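Local coordinates for protein NAD(+) phosphorylase MbcT (Mycobacterium tuberculosis, PDB 6FKG) that degrades NAD(+) by phosphorolysis as the toxin of a type II toxin-antitoxin system, causing cell death unless MbcA blocks access to its active site, at residues Ala65-Val70 against Gln181-Thr186; Arg72-Ala77 against Glu82-Ala87. All blocks are in the same frame, centred on the assembly; numbering follows the deposited sequence.

Contact 1 of 2, residues Ala65-Val70 against Gln181-Thr186; sequences ACMVEV and QELRAT
M67 and V68 on helix 63-76 meet L183 and R184 on the C-terminal helix 177-185. The methylene CG of M67 rests on L183 CB at 3.7 Å, while its CB lies 4.0 Å from R184 CD. V68 CG2 sits over the centre of one face of the R184 guanidinium, 3.9 Å above its plane. The arginine reaches this place because CG leaves the backbone anti to N (chi1 -179°) and the chain then bends at chi2 (64°), carrying the aliphatic part past M67 and the head over V68. Farther out, R184 NE forms a salt bridge with E71, one turn beyond M67, which helps to fix the head against the valine. L91 of strand 89-103 touches C66, M67 and L183, so the apolar part packs against the sheet. This is helix-to-helix packing, with the C-terminal helix held against helix 63-76 and both on L91. The axes of helical segments 65-70 and 181-185 approach to 8.7 Å, with 123° between their N-to-C directions. Contact is thus apolar where M67 meets L183, and methyl against guanidinium face where V68 meets R184, whose charge, answered by E71, probably adds an electrostatic hold.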
loop_
_atom_site.group_PDB
_atom_site.type_symbol
_atom_site.label_atom_id
_atom_site.label_comp_id
_atom_site.label_asym_id
_atom_site.label_seq_id
_atom_site.Cartn_x
_atom_site.Cartn_y
_atom_site.Cartn_z
ATOM N N ALA B 65 33.341 13.745 35.003
ATOM C CA ALA B 65 31.982 13.652 34.482
ATOM C C ALA B 65 31.986 13.022 33.096
ATOM O O ALA B 65 31.080 12.257 32.748
ATOM C CB ALA B 65 31.320 15.024 34.443
ATOM N N CYS B 66 33.002 13.355 32.309
ATOM C CA CYS B 66 33.167 12.738 30.991
ATOM C C CYS B 66 33.332 11.219 31.139
ATOM O O CYS B 66 32.727 10.464 30.378
ATOM C CB CYS B 66 34.360 13.329 30.255
ATOM S SG CYS B 66 34.448 12.788 28.525
ATOM N N MET B 67 34.125 10.777 32.126
ATOM C CA MET B 67 34.360 9.334 32.315
ATOM C C MET B 67 33.067 8.619 32.678
ATOM O O MET B 67 32.829 7.485 32.260
ATOM C CB MET B 67 35.410 9.063 33.398
ATOM C CG MET B 67 36.836 9.546 33.048
ATOM S SD MET B 67 37.439 9.055 31.410
ATOM C CE MET B 67 37.077 10.504 30.398
ATOM N N VAL B 68 32.231 9.283 33.465
ATOM C CA VAL B 68 30.928 8.719 33.801
ATOM C C VAL B 68 30.114 8.508 32.510
ATOM O O VAL B 68 29.441 7.494 32.355
ATOM C CB VAL B 68 30.180 9.618 34.798
ATOM C CG1 VAL B 68 28.763 9.092 35.062
ATOM C CG2 VAL B 68 30.963 9.701 36.101
ATOM N N GLU B 69 30.202 9.440 31.561
ATOM C CA GLU B 69 29.469 9.261 30.304
ATOM C C GLU B 69 30.083 8.123 29.473
ATOM O O GLU B 69 29.360 7.375 28.803
ATOM C CB GLU B 69 29.427 10.564 29.502
ATOM C CG GLU B 69 28.639 11.701 30.196
ATOM C CD GLU B 69 27.201 11.320 30.535
ATOM O OE1 GLU B 69 26.564 10.547 29.786
ATOM O OE2 GLU B 69 26.701 11.795 31.568
ATOM N N VAL B 70 31.400 7.946 29.562
ATOM C CA VAL B 70 32.030 6.811 28.894
ATOM C C VAL B 70 31.455 5.498 29.451
ATOM O O VAL B 70 31.156 4.573 28.705
ATOM C CB VAL B 70 33.575 6.813 29.045
ATOM C CG1 VAL B 70 34.174 5.534 28.449
ATOM C CG2 VAL B 70 34.188 8.040 28.361
ATOM N N GLN B 181 40.476 5.066 34.409
ATOM C CA GLN B 181 40.378 4.738 35.830
ATOM C C GLN B 181 40.988 5.829 36.692
ATOM O O GLN B 181 40.495 6.140 37.780
ATOM C CB GLN B 181 41.047 3.399 36.106
ATOM C CG GLN B 181 40.424 2.277 35.313
ATOM C CD GLN B 181 40.963 0.914 35.697
ATOM O OE1 GLN B 181 42.176 0.709 35.760
ATOM N NE2 GLN B 181 40.061 -0.027 35.953
ATOM N N GLU B 182 42.068 6.409 36.187
ATOM C CA GLU B 182 42.739 7.499 36.863
ATOM C C GLU B 182 41.824 8.721 36.944
ATOM O O GLU B 182 41.621 9.286 38.020
ATOM C CB GLU B 182 44.030 7.826 36.127
ATOM C CG GLU B 182 44.889 8.887 36.743
ATOM C CD GLU B 182 46.095 9.155 35.878
ATOM O OE1 GLU B 182 46.703 8.174 35.400
ATOM O OE2 GLU B 182 46.403 10.335 35.634
ATOM N N LEU B 183 41.246 9.107 35.808
ATOM C CA LEU B 183 40.370 10.277 35.774
ATOM C C LEU B 183 39.047 10.048 36.504
ATOM O O LEU B 183 38.475 10.981 37.060
ATOM C CB LEU B 183 40.099 10.693 34.334
ATOM C CG LEU B 183 41.367 11.140 33.605
ATOM C CD1 LEU B 183 41.073 11.448 32.136
ATOM C CD2 LEU B 183 41.962 12.353 34.310
ATOM N N ARG B 184 38.575 8.805 36.507
ATOM C CA ARG B 184 37.311 8.473 37.154
ATOM C C ARG B 184 37.430 8.678 38.662
ATOM O O ARG B 184 36.468 9.031 39.339
ATOM C CB ARG B 184 36.915 7.037 36.811
ATOM C CG ARG B 184 35.605 6.556 37.382
ATOM C CD ARG B 184 34.409 7.325 36.856
ATOM N NE ARG B 184 33.172 6.789 37.428
ATOM C CZ ARG B 184 32.661 7.175 38.590
ATOM N NH1 ARG B 184 33.275 8.107 39.311
ATOM N NH2 ARG B 184 31.537 6.630 39.031
ATOM N N ALA B 185 38.639 8.477 39.169
ATOM C CA ALA B 185 38.913 8.581 40.600
ATOM C C ALA B 185 39.214 10.017 41.016
ATOM O O ALA B 185 38.593 10.558 41.939
ATOM C CB ALA B 185 40.071 7.684 40.959
ATOM N N THR B 186 40.170 10.627 40.317
ATOM C CA THR B 186 40.705 11.940 40.674
ATOM C C THR B 186 39.784 13.081 40.241
ATOM O O THR B 186 38.576 12.904 40.074
ATOM C CB THR B 186 42.111 12.158 40.052
ATOM O OG1 THR B 186 41.994 12.289 38.625
ATOM C CG2 THR B 186 43.046 10.983 40.390
ATOM O OXT THR B 186 40.231 14.215 40.064
#

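Contact 2 of 2, residues Arg72-Ala77 against Glu82-Ala87; sequences RAAQAA and EKMLEA
M84, at the end of the short helix 81-84, reaches across to A74 near the end of helix 63-76. Its CB points toward the opposite segment, and chi1 (-177°) sets CG on the far side of the CA-CB bond from the backbone N. With chi2 also extended (174°), CB, CG and SD form an extended arm whose first two carbons serve mainly to span the gap, and the sulfur does the touching. SD lies 3.7 Å from A74 CA and a little farther from A74 N. The methyl CB of A74 is 4.0 Å from the same SD, so the sulfur rests on the alanine's backbone as well as on its side chain. At chi3 (92°) the chain turns sharply, and the terminal CE swings away from A74 to pack on V70, one turn earlier on helix 63-76. With a methyl as its whole side chain, A74 probably allows the sulfur to come this near the helix backbone. Just after M84 the chain folds into a type I turn, M84 to A87, closed by A87 N to M84 O at 3.0 Å. The antitoxin MbcA borders this region: its L69 packs on M84 and its W77 on A77. Between the two segments the contact is therefore purely van der Waals, with the buried, polarisable sulfur laid against alanine, and the same methionine contributes to the surface that receives the antitoxin.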
loop_
_atom_site.group_PDB
_atom_site.type_symbol
_atom_site.label_atom_id
_atom_site.label_comp_id
_atom_site.label_asym_id
_atom_site.label_seq_id
_atom_site.Cartn_x
_atom_site.Cartn_y
_atom_site.Cartn_z
ATOM N N ARG B 72 28.444 5.036 30.857
ATOM C CA ARG B 72 27.058 4.901 30.417
ATOM C C ARG B 72 26.971 4.434 28.969
ATOM O O ARG B 72 26.111 3.627 28.631
ATOM C CB ARG B 72 26.304 6.220 30.582
ATOM C CG ARG B 72 26.137 6.641 32.050
ATOM C CD ARG B 72 25.376 7.966 32.157
ATOM N NE ARG B 72 23.965 7.813 31.813
ATOM C CZ ARG B 72 23.384 8.363 30.756
ATOM N NH1 ARG B 72 24.095 9.120 29.925
ATOM N NH2 ARG B 72 22.085 8.155 30.539
ATOM N N ALA B 73 27.846 4.948 28.111
ATOM C CA ALA B 73 27.864 4.471 26.739
ATOM C C ALA B 73 28.303 3.010 26.681
ATOM O O ALA B 73 27.710 2.200 25.966
ATOM C CB ALA B 73 28.778 5.354 25.878
ATOM N N ALA B 74 29.345 2.671 27.433
ATOM C CA ALA B 74 29.792 1.286 27.508
ATOM C C ALA B 74 28.674 0.353 27.937
ATOM O O ALA B 74 28.502 -0.727 27.375
ATOM C CB ALA B 74 30.974 1.162 28.471
ATOM N N GLN B 75 27.929 0.761 28.960
ATOM C CA GLN B 75 26.822 -0.024 29.467
ATOM C C GLN B 75 25.726 -0.219 28.406
ATOM O O GLN B 75 25.180 -1.310 28.278
ATOM C CB GLN B 75 26.238 0.635 30.738
ATOM C CG GLN B 75 25.097 -0.133 31.369
ATOM C CD GLN B 75 24.334 0.694 32.404
ATOM O OE1 GLN B 75 24.678 1.852 32.671
ATOM N NE2 GLN B 75 23.304 0.096 33.000
ATOM N N ALA B 76 25.415 0.818 27.635
ATOM C CA ALA B 76 24.423 0.699 26.557
ATOM C C ALA B 76 24.934 -0.231 25.460
ATOM O O ALA B 76 24.147 -0.808 24.705
ATOM C CB ALA B 76 24.083 2.082 25.964
ATOM N N ALA B 77 26.256 -0.361 25.386
ATOM C CA ALA B 77 26.919 -1.250 24.440
ATOM C C ALA B 77 27.193 -2.623 25.068
ATOM O O ALA B 77 27.967 -3.399 24.528
ATOM C CB ALA B 77 28.217 -0.626 23.958
ATOM N N GLU B 82 36.324 -0.006 30.722
ATOM C CA GLU B 82 37.626 -0.664 30.643
ATOM C C GLU B 82 37.821 -1.472 29.371
ATOM O O GLU B 82 38.895 -1.447 28.776
ATOM C CB GLU B 82 37.834 -1.594 31.839
ATOM C CG GLU B 82 38.170 -0.893 33.131
ATOM C CD GLU B 82 36.945 -0.409 33.881
ATOM O OE1 GLU B 82 35.806 -0.541 33.363
ATOM O OE2 GLU B 82 37.130 0.084 35.015
ATOM N N LYS B 83 36.791 -2.199 28.961
ATOM C CA LYS B 83 36.870 -3.016 27.747
ATOM C C LYS B 83 36.651 -2.191 26.478
ATOM O O LYS B 83 37.320 -2.401 25.465
ATOM C CB LYS B 83 35.846 -4.149 27.799
ATOM C CG LYS B 83 36.162 -5.252 28.810
ATOM C CD LYS B 83 37.393 -6.052 28.398
ATOM C CE LYS B 83 37.646 -7.224 29.329
ATOM N NZ LYS B 83 38.958 -7.876 29.043
ATOM N N MET B 84 35.704 -1.261 26.527
ATOM C CA MET B 84 35.391 -0.431 25.356
ATOM C C MET B 84 36.600 0.375 24.915
ATOM O O MET B 84 36.856 0.543 23.706
ATOM C CB MET B 84 34.218 0.509 25.659
ATOM C CG MET B 84 33.771 1.373 24.480
ATOM S SD MET B 84 32.287 2.317 24.908
ATOM C CE MET B 84 33.011 3.817 25.525
ATOM N N LEU B 85 37.352 0.862 25.899
ATOM C CA LEU B 85 38.501 1.726 25.628
ATOM C C LEU B 85 39.732 0.955 25.148
ATOM O O LEU B 85 40.805 1.528 24.983
ATOM C CB LEU B 85 38.844 2.535 26.864
ATOM C CG LEU B 85 37.790 3.589 27.216
ATOM C CD1 LEU B 85 38.134 4.234 28.544
ATOM C CD2 LEU B 85 37.684 4.658 26.095
ATOM N N GLU B 86 39.571 -0.343 24.931
ATOM C CA GLU B 86 40.573 -1.101 24.202
ATOM C C GLU B 86 40.539 -0.731 22.717
ATOM O O GLU B 86 41.545 -0.857 22.023
ATOM C CB GLU B 86 40.353 -2.596 24.382
ATOM C CG GLU B 86 40.593 -3.037 25.840
ATOM C CD GLU B 86 40.463 -4.527 26.001
ATOM O OE1 GLU B 86 40.220 -5.215 24.982
ATOM O OE2 GLU B 86 40.606 -5.001 27.142
ATOM N N ALA B 87 39.376 -0.296 22.237
ATOM C CA ALA B 87 39.306 0.348 20.919
ATOM C C ALA B 87 39.856 1.762 21.112
ATOM O O ALA B 87 39.870 2.271 22.232
ATOM C CB ALA B 87 37.872 0.361 20.374
#

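Overall arrangement
From the N terminus the chain passes through strands 19-30 and 56-60 into helix 63-76, which supplies the first segment of both contacts. Its later turns enter contact 2, where the chain reverses through a short connection and helix 81-84 folds back, closing a small local loop. Strand 89-103 and the remaining sheet strands follow before helix 177-185 returns to the earlier turns and closes contact 1, a long-range loop within which contact 2 is nested. The centres lie about 12 Å apart, and the contacts are linked by a probable hydrogen bond from Q181 to E82 and by V70 packing on L85. Together they gather three helices beside the sheet of the RES domain.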